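Long-range contacts in diguanylate cyclase TpbB (Pseudomonas aeruginosa, PDB 4IOB), which catalyses the magnesium-dependent condensation of two GTP molecules into the second messenger c-di-GMP, a signal important for biofilm formation, through its cytoplasmic GGDEF domain: residues Val30-Ser35 / Ala135-Ala140; Asp97-Ser102 / Thr117-Gly122; Asp141-Ile146 / Arg156-Asn161. All coordinates share one frame; numbering follows the deposited sequence.

The three contacts hold the central mixed sheet of the GGDEF domain to helices on its two faces. Contact 1 sets strand 27-35 against helix 133-150, contact 2 sets the neighbouring strand 119-126 against helix 89-102 on the other face, and contact 3 returns to helix 133-150 and meets the edge strand 155-157 and the C-terminal tail. Along the chain, contact 2 lies nested within the loop closed by contact 1, and contact 3 follows. Between centres, contacts 1 and 3 are about 8 Å apart, contacts 1 and 2 about 13 Å, and contacts 2 and 3 about 15 Å. They belong to the layered scaffold whose middle strand carries the magnesium-binding Ser35.

Contact 1. Residues Val30-Ser35 / Ala135-Ala140; sequences VLFIDS and ALLHDA
Phe32, whose ring packs on Ala140, has its carbonyl oxygen held by the backbone N of Gly122, probably as a hydrogen bond of the sheet, while Ile121 and Met144 pack against the same oxygen. The ring itself leaves the strand on the side of helix 133-150. Phe32 CD2 comes to 3.2 Å from Ala140 CB, and Phe32 CE2, farther along the same side of the ring, lies 3.6 Å from Leu137 O; both partners approach the ring obliquely. The strand and helix segments run in broadly similar directions, 39° apart, with their axes 8.0 Å from each other at closest. This is the helix-on-sheet layering of the GGDEF domain, in which the strand ends at Ser35, a magnesium ligand. Two residues before Phe32, Val30 spreads its methyls over different helix residues. With CG1 anti to the backbone N (chi1 169°), that branch of Val30 reaches Ala140 CB at 3.9 Å and Leu137 CD2 at 4.0 Å, whereas Val30 CG2 rests 3.7 Å from Leu136 CD2. The small Ala140 probably lets the helix approach the strand, and Ala140 CB also lies 3.6 Å from Val30 O. Val30 also meets Leu14 of helix 7-23 and Leu82, and Leu137 touches Phe10 and Leu14 of that same helix.

Contact 2. Residues Asp97-Ser102 / Thr117-Gly122; sequences DNIIAS and TSLTIG
Ile121 sends its CD1 methyl between Ile99 and Ile100 of helix 89-102, lying 3.7 Å from Ile100 CG1 and 4.0 Å from Ile99 CG2. The extended shape of Ile121 makes this possible: CG1 stands anti to the carbonyl carbon (chi1 -52°), and a straight second torsion carries CD1 on to the helix. Ile99 answers with its short branch. Its CG2, anti to the backbone N, also receives Leu119 CD1 at 3.6 Å, and the Ile99 side chain crosses those of Leu119 and Ile121 at about a right angle. Ile100 has the same torsions as Ile99 but uses the long branch, whose CG1 and CD1 both rest against Leu119 O, with CG1 3.6 Å from it; this branch and the Ile121 side chain run antiparallel past one another. The segments run nearly antiparallel, at 167°, and their axes come within 8.6 Å at closest. Ser102 OG donates to Ile99 O at 2.7 Å, tilted 31° from the carbonyl plane, a side-chain bond back to the preceding turn. On the other face of strand 119-126, Thr120 meets helix 133-150 and hydrogen-bonds to Asp36 and Gly153, while Asp97 on the helix forms a salt bridge with Arg155. The contact is thus branched aliphatic packing, largely buried, and depends on shape rather than on directed bonds. With the side chain of Leu119 about 4 Å from that of Ser35 between nearest atoms, it probably helps to back the magnesium site.

Contact 3. Residues Asp141-Ile146 / Arg156-Asn161; sequences DMAMYI and RLAELN
The backbones of helix 133-150 and the chain leaving strand 155-157 approach most closely at Ala143 and Ala158, whose CA atoms are 4.6 Å apart. The helix of a beta-alpha-beta unit, which follows strand 119-126, here packs against the end of the strand that completes the unit and the chain just beyond it. The approach rests on two methyl groups: Ala143 CB lies 3.6 Å from Ala158 CB and is about as near to the backbone N and CA of that residue. Arg156 comes in over the same turn of the helix. Its CG, placed anti to the backbone N by a chi1 of 161°, lies against Ala143 O at 3.2 Å, and a bend at the second torsion (chi2 81°) then brings NE and the guanidinium beside the Ile146 side chain. There, Ile146 CG2 is 4.0 Å from Arg156 NE, and the long branch of the isoleucine reaches out toward the guanidinium, whose exact pose is doubtful because it is modelled too close to the Leu157 carbonyl. Ile146 CD1 also lies near the side chain of Asn161, the last residue of the chain, whose amide is doubtful in the model. Leu157 turns instead to Ile123 and Leu125 of the neighbouring strand 119-126. Small apolar groups therefore set the close spacing at the buried Ala143 and Ala158, while at the more exposed Ile146 an aliphatic side chain packs beside an arginine, so that the helix meets Arg156 largely through van der Waals contact between aliphatic and polar groups.

Contact 1. Residues Val30-Ser35 / Ala135-Ala140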
ATOM      1  N   VAL A  30       3.837   6.656   4.644  1.00 31.87           N
ATOM      2  CA  VAL A  30       2.581   6.223   4.059  1.00 31.15           C
ATOM      3  C   VAL A  30       2.865   5.546   2.727  1.00 30.82           C
ATOM      4  O   VAL A  30       3.448   6.150   1.824  1.00 31.42           O
ATOM      5  CB  VAL A  30       1.622   7.404   3.828  1.00 31.59           C
ATOM      6  CG1 VAL A  30       0.435   6.966   2.982  1.00 31.20           C
ATOM      7  CG2 VAL A  30       1.158   7.980   5.157  1.00 33.19           C
ATOM      8  N   LEU A  31       2.466   4.285   2.616  1.00 30.07           N
ATOM      9  CA  LEU A  31       2.648   3.527   1.388  1.00 30.45           C
ATOM     10  C   LEU A  31       1.314   3.327   0.685  1.00 30.25           C
ATOM     11  O   LEU A  31       0.313   2.989   1.315  1.00 31.90           O
ATOM     12  CB  LEU A  31       3.268   2.161   1.683  1.00 30.01           C
ATOM     13  CG  LEU A  31       4.774   2.064   1.910  1.00 30.69           C
ATOM     14  CD1 LEU A  31       5.232   3.015   3.003  1.00 31.41           C
ATOM     15  CD2 LEU A  31       5.147   0.625   2.239  1.00 30.36           C
ATOM     16  N   PHE A  32       1.312   3.537  -0.625  1.00 29.31           N
ATOM     17  CA  PHE A  32       0.146   3.282  -1.457  1.00 29.34           C
ATOM     18  C   PHE A  32       0.401   2.068  -2.331  1.00 30.82           C
ATOM     19  O   PHE A  32       1.411   2.007  -3.033  1.00 30.01           O
ATOM     20  CB  PHE A  32      -0.116   4.475  -2.365  1.00 28.14           C
ATOM     21  CG  PHE A  32      -1.192   5.390  -1.873  1.00 27.37           C
ATOM     22  CD1 PHE A  32      -2.378   5.511  -2.574  1.00 27.06           C
ATOM     23  CD2 PHE A  32      -1.018   6.130  -0.717  1.00 27.72           C
ATOM     24  CE1 PHE A  32      -3.376   6.358  -2.132  1.00 27.48           C
ATOM     25  CE2 PHE A  32      -2.012   6.978  -0.267  1.00 28.02           C
ATOM     26  CZ  PHE A  32      -3.194   7.091  -0.977  1.00 27.58           C
ATOM     27  N   ILE A  33      -0.515   1.109  -2.306  1.00 31.92           N
ATOM     28  CA  ILE A  33      -0.341  -0.103  -3.093  1.00 33.51           C
ATOM     29  C   ILE A  33      -1.452  -0.249  -4.128  1.00 34.05           C
ATOM     30  O   ILE A  33      -2.634  -0.233  -3.787  1.00 34.06           O
ATOM     31  CB  ILE A  33      -0.300  -1.346  -2.187  1.00 33.24           C
ATOM     32  CG1 ILE A  33       0.599  -1.084  -0.976  1.00 32.29           C
ATOM     33  CG2 ILE A  33       0.172  -2.562  -2.970  1.00 34.57           C
ATOM     34  CD1 ILE A  33       0.729  -2.264  -0.038  1.00 31.96           C
ATOM     35  N   ASP A  34      -1.070  -0.380  -5.394  1.00 36.62           N
ATOM     36  CA  ASP A  34      -2.045  -0.597  -6.454  1.00 40.18           C
ATOM     37  C   ASP A  34      -1.792  -1.935  -7.133  1.00 41.67           C
ATOM     38  O   ASP A  34      -0.744  -2.139  -7.747  1.00 41.96           O
ATOM     39  CB  ASP A  34      -1.988   0.531  -7.489  1.00 42.51           C
ATOM     40  CG  ASP A  34      -3.224   0.573  -8.371  1.00 44.11           C
ATOM     41  OD1 ASP A  34      -3.202  -0.043  -9.459  1.00 46.25           O
ATOM     42  OD2 ASP A  34      -4.221   1.212  -7.970  1.00 46.37           O
ATOM     43  N   SER A  35      -2.745  -2.852  -7.015  1.00 44.76           N
ATOM     44  CA  SER A  35      -2.633  -4.137  -7.692  1.00 48.48           C
ATOM     45  C   SER A  35      -2.430  -3.909  -9.185  1.00 51.33           C
ATOM     46  O   SER A  35      -3.152  -3.127  -9.804  1.00 52.74           O
ATOM     47  CB  SER A  35      -3.879  -4.987  -7.451  1.00 50.43           C
ATOM     48  OG  SER A  35      -3.869  -6.144  -8.270  1.00 56.39           O
ATOM     49  N   ALA A 135      -1.233  16.111   2.357  1.00 43.58           N
ATOM     50  CA  ALA A 135      -0.094  16.133   1.446  1.00 44.48           C
ATOM     51  C   ALA A 135       0.634  14.793   1.410  1.00 45.00           C
ATOM     52  O   ALA A 135       1.002  14.306   0.342  1.00 44.75           O
ATOM     53  CB  ALA A 135       0.867  17.249   1.827  1.00 44.48           C
ATOM     54  N   LEU A 136       0.839  14.204   2.584  1.00 45.66           N
ATOM     55  CA  LEU A 136       1.538  12.928   2.686  1.00 45.38           C
ATOM     56  C   LEU A 136       0.795  11.842   1.913  1.00 45.09           C
ATOM     57  O   LEU A 136       1.409  10.946   1.337  1.00 45.71           O
ATOM     58  CB  LEU A 136       1.701  12.523   4.151  1.00 44.81           C
ATOM     59  CG  LEU A 136       2.785  11.486   4.451  1.00 46.17           C
ATOM     60  CD1 LEU A 136       4.139  11.970   3.955  1.00 44.40           C
ATOM     61  CD2 LEU A 136       2.833  11.182   5.940  1.00 46.92           C
ATOM     62  N   LEU A 137      -0.532  11.932   1.906  1.00 45.05           N
ATOM     63  CA  LEU A 137      -1.357  11.001   1.150  1.00 44.39           C
ATOM     64  C   LEU A 137      -1.257  11.302  -0.341  1.00 44.86           C
ATOM     65  O   LEU A 137      -1.100  10.397  -1.161  1.00 43.13           O
ATOM     66  CB  LEU A 137      -2.814  11.085   1.605  1.00 44.17           C
ATOM     67  CG  LEU A 137      -3.089  10.764   3.077  1.00 44.59           C
ATOM     68  CD1 LEU A 137      -4.530  11.087   3.440  1.00 44.45           C
ATOM     69  CD2 LEU A 137      -2.767   9.310   3.382  1.00 44.63           C
ATOM     70  N   HIS A 138      -1.347  12.584  -0.683  1.00 44.93           N
ATOM     71  CA  HIS A 138      -1.254  13.024  -2.070  1.00 44.95           C
ATOM     72  C   HIS A 138       0.075  12.664  -2.667  1.00 43.14           C
ATOM     73  O   HIS A 138       0.159  12.296  -3.839  1.00 42.42           O
ATOM     74  CB  HIS A 138      -1.485  14.527  -2.165  1.00 49.51           C
ATOM     75  CG  HIS A 138      -1.249  15.094  -3.544  1.00 55.32           C
ATOM     76  ND1 HIS A 138      -2.127  14.938  -4.552  1.00 58.22           N
ATOM     77  CD2 HIS A 138      -0.190  15.842  -4.058  1.00 56.43           C
ATOM     78  CE1 HIS A 138      -1.656  15.548  -5.656  1.00 59.45           C
ATOM     79  NE2 HIS A 138      -0.470  16.102  -5.352  1.00 59.97           N
ATOM     80  N   ASP A 139       1.129  12.767  -1.863  1.00 40.05           N
ATOM     81  CA  ASP A 139       2.472  12.428  -2.317  1.00 38.72           C
ATOM     82  C   ASP A 139       2.600  10.933  -2.593  1.00 37.57           C
ATOM     83  O   ASP A 139       3.162  10.529  -3.610  1.00 38.55           O
ATOM     84  CB  ASP A 139       3.515  12.867  -1.287  1.00 39.94           C
ATOM     85  CG  ASP A 139       3.606  14.375  -1.158  1.00 40.16           C
ATOM     86  OD1 ASP A 139       2.868  15.080  -1.880  1.00 40.25           O
ATOM     87  OD2 ASP A 139       4.415  14.856  -0.337  1.00 38.64           O
ATOM     88  N   ALA A 140       2.077  10.118  -1.683  1.00 35.76           N
ATOM     89  CA  ALA A 140       2.098   8.672  -1.856  1.00 36.32           C
ATOM     90  C   ALA A 140       1.246   8.275  -3.054  1.00 37.22           C
ATOM     91  O   ALA A 140       1.505   7.266  -3.710  1.00 36.29           O
ATOM     92  CB  ALA A 140       1.602   7.979  -0.597  1.00 35.82           C
TER

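Contact 2. Residues Asp97-Ser102 / Thr117-Gly122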
ATOM      1  N   ASP A  97       9.694  -3.651  -0.368  1.00 40.51           N
ATOM      2  CA  ASP A  97      10.362  -4.732  -1.082  1.00 39.79           C
ATOM      3  C   ASP A  97       9.748  -6.073  -0.701  1.00 39.41           C
ATOM      4  O   ASP A  97       9.504  -6.923  -1.556  1.00 39.28           O
ATOM      5  CB  ASP A  97      11.859  -4.739  -0.769  1.00 40.06           C
ATOM      6  CG  ASP A  97      12.576  -3.519  -1.309  1.00 40.87           C
ATOM      7  OD1 ASP A  97      11.945  -2.734  -2.049  1.00 41.01           O
ATOM      8  OD2 ASP A  97      13.773  -3.346  -0.996  1.00 40.93           O
ATOM      9  N   ASN A  98       9.500  -6.253   0.592  1.00 39.15           N
ATOM     10  CA  ASN A  98       8.918  -7.488   1.101  1.00 37.89           C
ATOM     11  C   ASN A  98       7.491  -7.702   0.608  1.00 36.62           C
ATOM     12  O   ASN A  98       7.101  -8.821   0.272  1.00 36.39           O
ATOM     13  CB  ASN A  98       8.956  -7.506   2.630  1.00 38.52           C
ATOM     14  CG  ASN A  98      10.364  -7.383   3.180  1.00 38.89           C
ATOM     15  OD1 ASN A  98      11.343  -7.447   2.435  1.00 39.67           O
ATOM     16  ND2 ASN A  98      10.474  -7.203   4.492  1.00 39.29           N
ATOM     17  N   ILE A  99       6.715  -6.624   0.570  1.00 34.92           N
ATOM     18  CA  ILE A  99       5.336  -6.691   0.104  1.00 33.72           C
ATOM     19  C   ILE A  99       5.274  -7.106  -1.363  1.00 35.43           C
ATOM     20  O   ILE A  99       4.444  -7.929  -1.750  1.00 36.55           O
ATOM     21  CB  ILE A  99       4.614  -5.342   0.278  1.00 32.27           C
ATOM     22  CG1 ILE A  99       4.495  -4.989   1.761  1.00 31.37           C
ATOM     23  CG2 ILE A  99       3.239  -5.387  -0.370  1.00 32.99           C
ATOM     24  CD1 ILE A  99       3.745  -3.701   2.025  1.00 30.10           C
ATOM     25  N   ILE A 100       6.157  -6.534  -2.174  1.00 34.81           N
ATOM     26  CA  ILE A 100       6.206  -6.846  -3.596  1.00 34.25           C
ATOM     27  C   ILE A 100       6.741  -8.254  -3.836  1.00 35.15           C
ATOM     28  O   ILE A 100       6.406  -8.893  -4.833  1.00 36.39           O
ATOM     29  CB  ILE A 100       7.077  -5.836  -4.366  1.00 33.85           C
ATOM     30  CG1 ILE A 100       6.465  -4.436  -4.287  1.00 33.31           C
ATOM     31  CG2 ILE A 100       7.239  -6.266  -5.816  1.00 33.51           C
ATOM     32  CD1 ILE A 100       7.273  -3.375  -5.001  1.00 33.94           C
ATOM     33  N   ALA A 101       7.570  -8.731  -2.914  1.00 35.33           N
ATOM     34  CA  ALA A 101       8.168 -10.056  -3.032  1.00 36.79           C
ATOM     35  C   ALA A 101       7.185 -11.155  -2.639  1.00 39.48           C
ATOM     36  O   ALA A 101       7.333 -12.306  -3.048  1.00 41.28           O
ATOM     37  CB  ALA A 101       9.430 -10.145  -2.188  1.00 35.48           C
ATOM     38  N   SER A 102       6.182 -10.794  -1.845  1.00 41.83           N
ATOM     39  CA  SER A 102       5.175 -11.754  -1.408  1.00 44.49           C
ATOM     40  C   SER A 102       4.150 -12.011  -2.509  1.00 48.35           C
ATOM     41  O   SER A 102       3.427 -13.007  -2.477  1.00 50.18           O
ATOM     42  CB  SER A 102       4.469 -11.259  -0.144  1.00 43.70           C
ATOM     43  OG  SER A 102       3.697 -10.101  -0.411  1.00 44.26           O
ATOM     44  N   THR A 117      -0.023 -11.615 -10.159  1.00 53.57           N
ATOM     45  CA  THR A 117      -0.135 -10.164 -10.233  1.00 55.20           C
ATOM     46  C   THR A 117       1.028  -9.481  -9.523  1.00 54.17           C
ATOM     47  O   THR A 117       1.757 -10.108  -8.756  1.00 53.66           O
ATOM     48  CB  THR A 117      -1.459  -9.667  -9.622  1.00 57.11           C
ATOM     49  OG1 THR A 117      -1.550 -10.096  -8.259  1.00 59.18           O
ATOM     50  CG2 THR A 117      -2.644 -10.215 -10.402  1.00 56.38           C
ATOM     51  N   SER A 118       1.195  -8.190  -9.788  1.00 52.77           N
ATOM     52  CA  SER A 118       2.254  -7.411  -9.162  1.00 50.02           C
ATOM     53  C   SER A 118       1.664  -6.263  -8.355  1.00 47.95           C
ATOM     54  O   SER A 118       0.519  -5.864  -8.571  1.00 47.42           O
ATOM     55  CB  SER A 118       3.216  -6.869 -10.221  1.00 50.99           C
ATOM     56  OG  SER A 118       3.792  -7.922 -10.973  1.00 54.51           O
ATOM     57  N   LEU A 119       2.449  -5.737  -7.422  1.00 45.03           N
ATOM     58  CA  LEU A 119       2.013  -4.610  -6.609  1.00 43.59           C
ATOM     59  C   LEU A 119       2.859  -3.371  -6.877  1.00 43.69           C
ATOM     60  O   LEU A 119       4.084  -3.406  -6.764  1.00 45.08           O
ATOM     61  CB  LEU A 119       2.056  -4.965  -5.121  1.00 41.88           C
ATOM     62  CG  LEU A 119       0.968  -5.915  -4.615  1.00 41.76           C
ATOM     63  CD1 LEU A 119       1.139  -6.180  -3.127  1.00 41.91           C
ATOM     64  CD2 LEU A 119      -0.413  -5.348  -4.905  1.00 41.58           C
ATOM     65  N   THR A 120       2.195  -2.279  -7.239  1.00 39.80           N
ATOM     66  CA  THR A 120       2.869  -1.004  -7.432  1.00 36.68           C
ATOM     67  C   THR A 120       2.689  -0.143  -6.189  1.00 35.84           C
ATOM     68  O   THR A 120       1.564   0.118  -5.766  1.00 36.72           O
ATOM     69  CB  THR A 120       2.320  -0.254  -8.658  1.00 36.52           C
ATOM     70  OG1 THR A 120       2.493  -1.060  -9.830  1.00 37.22           O
ATOM     71  CG2 THR A 120       3.048   1.068  -8.845  1.00 36.51           C
ATOM     72  N   ILE A 121       3.801   0.292  -5.605  1.00 34.11           N
ATOM     73  CA  ILE A 121       3.754   1.029  -4.347  1.00 32.21           C
ATOM     74  C   ILE A 121       4.379   2.416  -4.450  1.00 32.17           C
ATOM     75  O   ILE A 121       5.460   2.583  -5.015  1.00 32.83           O
ATOM     76  CB  ILE A 121       4.454   0.249  -3.217  1.00 31.42           C
ATOM     77  CG1 ILE A 121       3.912  -1.179  -3.138  1.00 30.42           C
ATOM     78  CG2 ILE A 121       4.280   0.967  -1.888  1.00 31.84           C
ATOM     79  CD1 ILE A 121       4.605  -2.039  -2.106  1.00 30.61           C
ATOM     80  N   GLY A 122       3.687   3.406  -3.897  1.00 33.00           N
ATOM     81  CA  GLY A 122       4.201   4.770  -3.826  1.00 33.66           C
ATOM     82  C   GLY A 122       4.438   5.166  -2.382  1.00 33.56           C
ATOM     83  O   GLY A 122       3.504   5.212  -1.580  1.00 35.12           O
TER

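Contact 3. Residues Asp141-Ile146 / Arg156-Asn161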
ATOM      1  N   ASP A 141       0.228   9.083  -3.333  1.00 38.86           N
ATOM      2  CA  ASP A 141      -0.673   8.838  -4.450  1.00 39.07           C
ATOM      3  C   ASP A 141       0.031   9.105  -5.777  1.00 39.73           C
ATOM      4  O   ASP A 141      -0.015   8.284  -6.693  1.00 39.13           O
ATOM      5  CB  ASP A 141      -1.918   9.718  -4.327  1.00 39.98           C
ATOM      6  CG  ASP A 141      -3.025   9.305  -5.276  1.00 40.24           C
ATOM      7  OD1 ASP A 141      -2.898   8.238  -5.913  1.00 40.22           O
ATOM      8  OD2 ASP A 141      -4.026  10.043  -5.382  1.00 42.28           O
ATOM      9  N   MET A 142       0.687  10.258  -5.872  1.00 41.39           N
ATOM     10  CA  MET A 142       1.373  10.649  -7.098  1.00 43.20           C
ATOM     11  C   MET A 142       2.581   9.760  -7.378  1.00 42.45           C
ATOM     12  O   MET A 142       2.814   9.358  -8.518  1.00 42.14           O
ATOM     13  CB  MET A 142       1.798  12.117  -7.033  1.00 46.46           C
ATOM     14  CG  MET A 142       0.638  13.088  -6.879  1.00 51.36           C
ATOM     15  SD  MET A 142      -0.632  12.863  -8.141  1.00 57.99           S
ATOM     16  CE  MET A 142       0.313  13.161  -9.632  1.00 57.55           C
ATOM     17  N   ALA A 143       3.346   9.457  -6.336  1.00 41.66           N
ATOM     18  CA  ALA A 143       4.499   8.577  -6.473  1.00 41.36           C
ATOM     19  C   ALA A 143       4.052   7.189  -6.917  1.00 41.79           C
ATOM     20  O   ALA A 143       4.797   6.467  -7.580  1.00 42.48           O
ATOM     21  CB  ALA A 143       5.266   8.497  -5.163  1.00 41.61           C
ATOM     22  N   MET A 144       2.828   6.826  -6.547  1.00 42.63           N
ATOM     23  CA  MET A 144       2.272   5.528  -6.906  1.00 43.71           C
ATOM     24  C   MET A 144       1.751   5.537  -8.341  1.00 43.49           C
ATOM     25  O   MET A 144       1.614   4.487  -8.969  1.00 43.13           O
ATOM     26  CB  MET A 144       1.162   5.133  -5.928  1.00 45.13           C
ATOM     27  CG  MET A 144       0.595   3.741  -6.150  1.00 47.09           C
ATOM     28  SD  MET A 144      -0.643   3.696  -7.459  1.00 53.23           S
ATOM     29  CE  MET A 144      -1.984   4.595  -6.681  1.00 50.99           C
ATOM     30  N   TYR A 145       1.466   6.730  -8.854  1.00 43.29           N
ATOM     31  CA  TYR A 145       1.039   6.887 -10.240  1.00 41.22           C
ATOM     32  C   TYR A 145       2.232   6.803 -11.186  1.00 40.70           C
ATOM     33  O   TYR A 145       2.199   6.077 -12.178  1.00 42.46           O
ATOM     34  CB  TYR A 145       0.306   8.217 -10.433  1.00 39.61           C
ATOM     35  CG  TYR A 145       0.167   8.634 -11.881  1.00 40.13           C
ATOM     36  CD1 TYR A 145      -0.839   8.109 -12.684  1.00 39.50           C
ATOM     37  CD2 TYR A 145       1.040   9.554 -12.444  1.00 39.21           C
ATOM     38  CE1 TYR A 145      -0.968   8.488 -14.007  1.00 38.73           C
ATOM     39  CE2 TYR A 145       0.919   9.939 -13.766  1.00 38.95           C
ATOM     40  CZ  TYR A 145      -0.086   9.404 -14.543  1.00 38.39           C
ATOM     41  OH  TYR A 145      -0.208   9.788 -15.859  1.00 37.24           O
ATOM     42  N   ILE A 146       3.286   7.550 -10.871  1.00 39.88           N
ATOM     43  CA  ILE A 146       4.493   7.550 -11.688  1.00 39.92           C
ATOM     44  C   ILE A 146       5.092   6.150 -11.783  1.00 40.74           C
ATOM     45  O   ILE A 146       5.569   5.739 -12.841  1.00 40.92           O
ATOM     46  CB  ILE A 146       5.552   8.523 -11.139  1.00 38.52           C
ATOM     47  CG1 ILE A 146       5.026   9.959 -11.178  1.00 38.10           C
ATOM     48  CG2 ILE A 146       6.845   8.407 -11.931  1.00 37.25           C
ATOM     49  CD1 ILE A 146       6.036  10.994 -10.734  1.00 37.88           C
ATOM     50  N   ARG A 156       8.124   3.163  -5.398  1.00 46.15           N
ATOM     51  CA  ARG A 156       8.633   4.466  -5.804  1.00 49.24           C
ATOM     52  C   ARG A 156       8.500   5.500  -4.692  1.00 48.16           C
ATOM     53  O   ARG A 156       7.416   5.699  -4.142  1.00 50.16           O
ATOM     54  CB  ARG A 156       7.898   4.939  -7.061  1.00 50.93           C
ATOM     55  CG  ARG A 156       7.977   6.433  -7.332  1.00 52.68           C
ATOM     56  CD  ARG A 156       9.278   6.826  -8.012  1.00 54.51           C
ATOM     57  NE  ARG A 156       9.143   8.100  -8.713  1.00 58.20           N
ATOM     58  CZ  ARG A 156       9.085   9.283  -8.108  1.00 61.63           C
ATOM     59  NH1 ARG A 156       9.149   9.357  -6.785  1.00 64.23           N
ATOM     60  NH2 ARG A 156       8.960  10.392  -8.824  1.00 61.49           N
ATOM     61  N   LEU A 157       9.609   6.152  -4.361  1.00 48.13           N
ATOM     62  CA  LEU A 157       9.602   7.207  -3.357  1.00 49.05           C
ATOM     63  C   LEU A 157       9.286   8.553  -3.987  1.00 51.13           C
ATOM     64  O   LEU A 157       9.943   8.978  -4.937  1.00 52.25           O
ATOM     65  CB  LEU A 157      10.945   7.277  -2.630  1.00 48.35           C
ATOM     66  CG  LEU A 157      11.146   6.288  -1.481  1.00 48.70           C
ATOM     67  CD1 LEU A 157      12.575   6.360  -0.965  1.00 48.25           C
ATOM     68  CD2 LEU A 157      10.154   6.560  -0.359  1.00 47.06           C
ATOM     69  N   ALA A 158       8.276   9.223  -3.448  1.00 51.78           N
ATOM     70  CA  ALA A 158       7.876  10.522  -3.953  1.00 53.82           C
ATOM     71  C   ALA A 158       9.053  11.490  -3.999  1.00 57.09           C
ATOM     72  O   ALA A 158      10.010  11.373  -3.233  1.00 56.06           O
ATOM     73  CB  ALA A 158       6.753  11.097  -3.103  1.00 51.70           C
ATOM     74  N   GLU A 159       8.968  12.433  -4.927  1.00 63.84           N
ATOM     75  CA  GLU A 159       9.830  13.600  -4.953  1.00 69.88           C
ATOM     76  C   GLU A 159       9.046  14.650  -5.725  1.00 73.64           C
ATOM     77  O   GLU A 159       8.105  14.317  -6.446  1.00 75.54           O
ATOM     78  CB  GLU A 159      11.170  13.298  -5.625  1.00 73.69           C
ATOM     79  CG  GLU A 159      12.267  14.298  -5.280  1.00 77.79           C
ATOM     80  CD  GLU A 159      12.612  14.304  -3.801  1.00 79.79           C
ATOM     81  OE1 GLU A 159      12.322  15.316  -3.125  1.00 79.56           O
ATOM     82  OE2 GLU A 159      13.169  13.296  -3.313  1.00 79.95           O
ATOM     83  N   LEU A 160       9.418  15.914  -5.570  1.00 77.39           N
ATOM     84  CA  LEU A 160       8.632  17.007  -6.139  1.00 79.13           C
ATOM     85  C   LEU A 160       8.076  16.687  -7.529  1.00 79.90           C
ATOM     86  O   LEU A 160       8.827  16.366  -8.452  1.00 77.31           O
ATOM     87  CB  LEU A 160       9.456  18.294  -6.166  1.00 79.50           C
ATOM     88  CG  LEU A 160      10.348  18.482  -4.938  1.00 80.57           C
ATOM     89  CD1 LEU A 160       9.602  18.075  -3.673  1.00 78.75           C
ATOM     90  CD2 LEU A 160      11.629  17.672  -5.086  1.00 78.03           C
ATOM     91  N   ASN A 161       6.756  16.784  -7.667  1.00 79.54           N
ATOM     92  CA  ASN A 161       6.085  16.477  -8.925  1.00 78.07           C
ATOM     93  C   ASN A 161       5.009  17.502  -9.271  1.00 77.25           C
ATOM     94  O   ASN A 161       3.849  17.148  -9.490  1.00 75.47           O
ATOM     95  CB  ASN A 161       5.471  15.077  -8.872  1.00 77.69           C
ATOM     96  CG  ASN A 161       6.473  14.017  -8.462  1.00 78.88           C
ATOM     97  OD1 ASN A 161       7.738  14.234  -8.804  1.00 79.36           O
ATOM     98  ND2 ASN A 161       6.116  13.016  -7.841  1.00 79.26           N
TER